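Local coordinates for Lmo2445 protein (Listeria monocytogenes EGD-e, PDB 5HZL) that is of unknown function but, as a secreted internalin-like leucine-rich-repeat protein that binds calcium, may take part in adhesion or other contacts outside the cell, at residues A[79-93]-A[102-116]. Sequence-based numbering, arbitrary orientation.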
loop_
_atom_site.group_PDB
_atom_site.type_symbol
_atom_site.label_atom_id
_atom_site.label_comp_id
_atom_site.label_asym_id
_atom_site.label_seq_id
_atom_site.Cartn_x
_atom_site.Cartn_y
_atom_site.Cartn_z
ATOM N N ASN A 79 -12.951 -0.521 23.888
ATOM C CA ASN A 79 -11.534 -0.644 24.336
ATOM C C ASN A 79 -10.573 -1.454 23.473
ATOM O O ASN A 79 -9.443 -1.713 23.884
ATOM C CB ASN A 79 -11.524 -1.280 25.716
ATOM C CG ASN A 79 -12.314 -0.497 26.704
ATOM O OD1 ASN A 79 -12.261 0.725 26.737
ATOM N ND2 ASN A 79 -13.048 -1.200 27.527
ATOM N N ALA A 80 -11.015 -1.861 22.295
ATOM C CA ALA A 80 -10.169 -2.632 21.425
ATOM C C ALA A 80 -9.118 -1.692 20.841
ATOM O O ALA A 80 -9.454 -0.755 20.125
ATOM C CB ALA A 80 -10.999 -3.275 20.323
ATOM N N ILE A 81 -7.853 -1.926 21.185
ATOM C CA ILE A 81 -6.756 -1.101 20.679
ATOM C C ILE A 81 -6.013 -1.729 19.506
ATOM O O ILE A 81 -5.188 -1.060 18.904
ATOM C CB ILE A 81 -5.736 -0.686 21.779
ATOM C CG1 ILE A 81 -4.963 -1.884 22.356
ATOM C CG2 ILE A 81 -6.442 0.094 22.880
ATOM C CD1 ILE A 81 -3.853 -1.483 23.311
ATOM N N GLU A 82 -6.312 -2.981 19.176
ATOM C CA GLU A 82 -5.640 -3.678 18.089
ATOM C C GLU A 82 -6.593 -4.449 17.190
ATOM O O GLU A 82 -7.474 -5.144 17.669
ATOM C CB GLU A 82 -4.635 -4.664 18.686
ATOM C CG GLU A 82 -3.931 -5.585 17.690
ATOM C CD GLU A 82 -2.981 -6.580 18.361
ATOM O OE1 GLU A 82 -3.192 -7.805 18.172
ATOM O OE2 GLU A 82 -2.062 -6.158 19.110
ATOM N N LEU A 83 -6.389 -4.329 15.883
ATOM C CA LEU A 83 -7.162 -5.048 14.876
ATOM C C LEU A 83 -6.183 -5.977 14.136
ATOM O O LEU A 83 -5.265 -5.492 13.472
ATOM C CB LEU A 83 -7.793 -4.080 13.885
ATOM C CG LEU A 83 -8.564 -4.739 12.741
ATOM C CD1 LEU A 83 -9.656 -5.662 13.267
ATOM C CD2 LEU A 83 -9.136 -3.672 11.825
ATOM N N ALA A 84 -6.381 -7.286 14.257
ATOM C CA ALA A 84 -5.548 -8.300 13.612
ATOM C C ALA A 84 -6.337 -8.957 12.465
ATOM O O ALA A 84 -7.207 -9.805 12.719
ATOM C CB ALA A 84 -5.138 -9.344 14.636
ATOM N N ILE A 85 -6.041 -8.567 11.222
ATOM C CA ILE A 85 -6.739 -9.100 10.047
ATOM C C ILE A 85 -5.816 -9.634 8.953
ATOM O O ILE A 85 -6.210 -9.720 7.793
ATOM C CB ILE A 85 -7.704 -8.046 9.439
ATOM C CG1 ILE A 85 -6.959 -6.755 9.108
ATOM C CG2 ILE A 85 -8.853 -7.748 10.391
ATOM C CD1 ILE A 85 -7.815 -5.690 8.467
ATOM N N TRP A 86 -4.610 -10.035 9.328
ATOM C CA TRP A 86 -3.647 -10.563 8.358
ATOM C C TRP A 86 -4.036 -11.932 7.790
ATOM O O TRP A 86 -4.703 -12.697 8.454
ATOM C CB TRP A 86 -2.227 -10.578 8.947
ATOM C CG TRP A 86 -2.057 -11.176 10.326
ATOM C CD1 TRP A 86 -2.126 -10.510 11.514
ATOM C CD2 TRP A 86 -1.754 -12.535 10.648
ATOM N NE1 TRP A 86 -1.907 -11.372 12.558
ATOM C CE2 TRP A 86 -1.667 -12.620 12.060
ATOM C CE3 TRP A 86 -1.556 -13.691 9.888
ATOM C CZ2 TRP A 86 -1.385 -13.818 12.730
ATOM C CZ3 TRP A 86 -1.273 -14.898 10.557
ATOM C CH2 TRP A 86 -1.192 -14.947 11.964
ATOM N N SER A 87 -3.602 -12.203 6.557
ATOM C CA SER A 87 -3.869 -13.447 5.809
ATOM C C SER A 87 -5.356 -13.671 5.423
ATOM O O SER A 87 -5.809 -14.806 5.289
ATOM C CB SER A 87 -3.250 -14.673 6.494
ATOM O OG SER A 87 -1.837 -14.593 6.500
ATOM N N ASN A 88 -6.108 -12.576 5.269
ATOM C CA ASN A 88 -7.517 -12.610 4.848
ATOM C C ASN A 88 -7.587 -12.327 3.361
ATOM O O ASN A 88 -6.558 -12.296 2.717
ATOM C CB ASN A 88 -8.370 -11.664 5.703
ATOM C CG ASN A 88 -8.774 -12.289 7.030
ATOM O OD1 ASN A 88 -9.350 -13.378 7.062
ATOM N ND2 ASN A 88 -8.525 -11.584 8.119
ATOM N N ASN A 89 -8.779 -12.144 2.808
ATOM C CA ASN A 89 -8.977 -11.899 1.372
ATOM C C ASN A 89 -9.982 -10.745 1.254
ATOM O O ASN A 89 -11.109 -10.878 0.764
ATOM C CB ASN A 89 -9.518 -13.183 0.770
ATOM C CG ASN A 89 -9.650 -13.111 -0.718
ATOM O OD1 ASN A 89 -8.910 -12.393 -1.393
ATOM N ND2 ASN A 89 -10.584 -13.867 -1.249
ATOM N N ILE A 90 -9.506 -9.604 1.711
ATOM C CA ILE A 90 -10.291 -8.384 1.865
ATOM C C ILE A 90 -10.798 -7.583 0.677
ATOM O O ILE A 90 -12.000 -7.379 0.574
ATOM C CB ILE A 90 -9.566 -7.460 2.907
ATOM C CG1 ILE A 90 -9.549 -8.181 4.267
ATOM C CG2 ILE A 90 -10.227 -6.090 3.049
ATOM C CD1 ILE A 90 -8.760 -7.479 5.356
ATOM N N GLY A 91 -9.916 -7.112 -0.189
ATOM C CA GLY A 91 -10.342 -6.260 -1.298
ATOM C C GLY A 91 -10.498 -4.869 -0.692
ATOM O O GLY A 91 -9.549 -4.365 -0.092
ATOM N N GLU A 92 -11.675 -4.249 -0.822
ATOM C CA GLU A 92 -11.910 -2.910 -0.247
ATOM C C GLU A 92 -12.214 -3.027 1.228
ATOM O O GLU A 92 -13.236 -3.583 1.599
ATOM C CB GLU A 92 -13.022 -2.168 -0.989
ATOM C CG GLU A 92 -12.575 -1.825 -2.407
ATOM C CD GLU A 92 -13.577 -1.080 -3.263
ATOM O OE1 GLU A 92 -14.774 -0.993 -2.909
ATOM O OE2 GLU A 92 -13.145 -0.594 -4.323
ATOM N N LEU A 93 -11.308 -2.524 2.067
ATOM C CA LEU A 93 -11.483 -2.571 3.529
ATOM C C LEU A 93 -12.510 -1.519 3.966
ATOM O O LEU A 93 -12.376 -0.352 3.611
ATOM C CB LEU A 93 -10.157 -2.280 4.247
ATOM C CG LEU A 93 -10.170 -2.318 5.786
ATOM C CD1 LEU A 93 -10.291 -3.740 6.330
ATOM C CD2 LEU A 93 -8.912 -1.685 6.343
ATOM N N ALA A 102 -11.158 3.277 19.806
ATOM C CA ALA A 102 -9.889 3.278 20.547
ATOM C C ALA A 102 -8.716 2.634 19.794
ATOM O O ALA A 102 -7.633 2.455 20.363
ATOM C CB ALA A 102 -10.098 2.555 21.868
ATOM N N LEU A 103 -8.916 2.321 18.516
ATOM C CA LEU A 103 -7.894 1.644 17.725
ATOM C C LEU A 103 -6.546 2.369 17.693
ATOM O O LEU A 103 -6.488 3.564 17.412
ATOM C CB LEU A 103 -8.408 1.415 16.306
ATOM C CG LEU A 103 -7.588 0.447 15.451
ATOM C CD1 LEU A 103 -7.467 -0.918 16.124
ATOM C CD2 LEU A 103 -8.243 0.316 14.084
ATOM N N GLU A 104 -5.482 1.627 18.004
ATOM C CA GLU A 104 -4.104 2.153 18.029
ATOM C C GLU A 104 -3.167 1.422 17.084
ATOM O O GLU A 104 -2.155 1.989 16.663
ATOM C CB GLU A 104 -3.484 2.002 19.423
ATOM C CG GLU A 104 -4.261 2.661 20.538
ATOM C CD GLU A 104 -3.633 2.474 21.912
ATOM O OE1 GLU A 104 -2.512 1.924 22.016
ATOM O OE2 GLU A 104 -4.286 2.898 22.900
ATOM N N ASN A 105 -3.507 0.180 16.749
ATOM C CA ASN A 105 -2.667 -0.647 15.925
ATOM C C ASN A 105 -3.410 -1.552 14.958
ATOM O O ASN A 105 -4.309 -2.258 15.355
ATOM C CB ASN A 105 -1.883 -1.519 16.893
ATOM C CG ASN A 105 -0.936 -2.453 16.202
ATOM O OD1 ASN A 105 -0.489 -2.188 15.091
ATOM N ND2 ASN A 105 -0.615 -3.560 16.861
ATOM N N ILE A 106 -3.014 -1.534 13.691
ATOM C CA ILE A 106 -3.606 -2.397 12.652
ATOM C C ILE A 106 -2.513 -3.312 12.083
ATOM O O ILE A 106 -1.538 -2.823 11.538
ATOM C CB ILE A 106 -4.234 -1.592 11.491
ATOM C CG1 ILE A 106 -5.459 -0.839 11.991
ATOM C CG2 ILE A 106 -4.630 -2.516 10.332
ATOM C CD1 ILE A 106 -6.209 -0.063 10.930
ATOM N N GLU A 107 -2.694 -4.622 12.227
ATOM C CA GLU A 107 -1.774 -5.625 11.707
ATOM C C GLU A 107 -2.528 -6.368 10.614
ATOM O O GLU A 107 -3.302 -7.284 10.890
ATOM C CB GLU A 107 -1.288 -6.536 12.827
ATOM C CG GLU A 107 -0.312 -5.834 13.766
ATOM C CD GLU A 107 0.102 -6.672 14.970
ATOM O OE1 GLU A 107 -0.608 -7.657 15.321
ATOM O OE2 GLU A 107 1.136 -6.321 15.593
ATOM N N ALA A 108 -2.279 -5.950 9.369
ATOM C CA ALA A 108 -2.963 -6.479 8.185
ATOM C C ALA A 108 -2.065 -6.935 7.043
ATOM O O ALA A 108 -2.351 -6.678 5.873
ATOM C CB ALA A 108 -3.937 -5.420 7.692
ATOM N N ASN A 109 -0.989 -7.625 7.384
ATOM C CA ASN A 109 -0.061 -8.160 6.391
ATOM C C ASN A 109 -0.722 -9.243 5.525
ATOM O O ASN A 109 -1.468 -10.069 6.043
ATOM C CB ASN A 109 1.138 -8.824 7.099
ATOM C CG ASN A 109 2.085 -9.506 6.131
ATOM O OD1 ASN A 109 2.033 -10.710 5.961
ATOM N ND2 ASN A 109 2.893 -8.733 5.436
ATOM N N GLY A 110 -0.433 -9.243 4.223
ATOM C CA GLY A 110 -0.948 -10.260 3.292
ATOM C C GLY A 110 -2.417 -10.589 3.401
ATOM O O GLY A 110 -2.805 -11.751 3.387
ATOM N N ALA A 111 -3.229 -9.544 3.496
ATOM C CA ALA A 111 -4.664 -9.669 3.631
ATOM C C ALA A 111 -5.400 -9.325 2.339
ATOM O O ALA A 111 -6.617 -9.139 2.346
ATOM C CB ALA A 111 -5.117 -8.757 4.749
ATOM N N ASN A 112 -4.653 -9.240 1.244
ATOM C CA ASN A 112 -5.190 -8.901 -0.083
ATOM C C ASN A 112 -6.080 -7.643 -0.148
ATOM O O ASN A 112 -7.067 -7.608 -0.894
ATOM C CB ASN A 112 -5.909 -10.105 -0.700
ATOM C CG ASN A 112 -6.192 -9.921 -2.183
ATOM O OD1 ASN A 112 -5.450 -9.251 -2.892
ATOM N ND2 ASN A 112 -7.256 -10.536 -2.660
ATOM N N ILE A 113 -5.703 -6.631 0.639
ATOM C CA ILE A 113 -6.387 -5.340 0.683
ATOM C C ILE A 113 -6.019 -4.538 -0.575
ATOM O O ILE A 113 -4.849 -4.372 -0.885
ATOM C CB ILE A 113 -5.952 -4.490 1.912
ATOM C CG1 ILE A 113 -6.227 -5.253 3.204
ATOM C CG2 ILE A 113 -6.658 -3.124 1.921
ATOM C CD1 ILE A 113 -5.834 -4.528 4.472
ATOM N N THR A 114 -7.028 -4.027 -1.265
ATOM C CA THR A 114 -6.853 -3.236 -2.469
ATOM C C THR A 114 -7.106 -1.761 -2.211
ATOM O O THR A 114 -6.664 -0.929 -3.001
ATOM C CB THR A 114 -7.798 -3.715 -3.591
ATOM O OG1 THR A 114 -9.178 -3.567 -3.189
ATOM C CG2 THR A 114 -7.500 -5.174 -3.943
ATOM N N VAL A 115 -7.822 -1.433 -1.133
ATOM C CA VAL A 115 -8.127 -0.037 -0.776
ATOM C C VAL A 115 -8.175 0.089 0.729
ATOM O O VAL A 115 -8.918 -0.654 1.392
ATOM C CB VAL A 115 -9.530 0.417 -1.277
ATOM C CG1 VAL A 115 -9.900 1.813 -0.766
ATOM C CG2 VAL A 115 -9.614 0.368 -2.790
ATOM N N PHE A 116 -7.404 1.038 1.257
ATOM C CA PHE A 116 -7.378 1.332 2.681
ATOM C C PHE A 116 -7.955 2.748 2.746
ATOM O O PHE A 116 -7.232 3.710 2.533
ATOM C CB PHE A 116 -5.957 1.238 3.220
ATOM C CG PHE A 116 -5.860 1.514 4.686
ATOM C CD1 PHE A 116 -6.149 0.511 5.619
ATOM C CD2 PHE A 116 -5.497 2.774 5.140
ATOM C CE1 PHE A 116 -6.071 0.773 6.982
ATOM C CE2 PHE A 116 -5.416 3.036 6.495
ATOM C CZ PHE A 116 -5.705 2.038 7.420
HETATM O O HOH W 1 -11.841 0.529 19.737
HETATM O O HOH W 2 -0.168 -12.490 6.229
#
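N89 and N112 occupy equivalent places in two successive turns of the chain, and their side chains run side by side. Traced outward, CB of N89 leaves the backbone pointing away from 102-116, but with CG opposite the backbone N (chi1 -175°) the amide swings back; CG lies 4.0 Å from ND2 of N112, and OD1 accepts a 2.8 Å hydrogen bond from that same ND2. The bond runs nearly along the C=O of N89, and the two amides are almost coplanar, 9° apart.

The backbones follow the same logic. Strands 82-84 and 105-107 pair in parallel, their N-to-C directions only 8° apart, L83 N giving its hydrogen to N105 O and E107 N to L83 O. This is the leucine-rich-repeat solenoid of the internalins, in which each turn adds one strand to a parallel sheet; strands 56-58 and 126-128 flank this pair. Inside, L83 CB meets L103 CD1 at 3.9 Å, I85 CG1 rests on A108 CB, and L93 CD2 lies 3.6 Å from F116 CD1, while helix 66-70 covers I90 and L93 through L69. N88, at the asparagine position of the repeat, is buried, its amide bonded to I85 O and to the backbone of L59, L62 and L64 in the preceding turn.

On the other face of the sheet, E82 and E107 bring their OE1 atoms to 3.9 Å, a proximity that may raise the affinity of either for a proton. Beyond the strands, a water joins S87 OG to N109 O and OD1, and N109 ND2 continues to S130 and Q131.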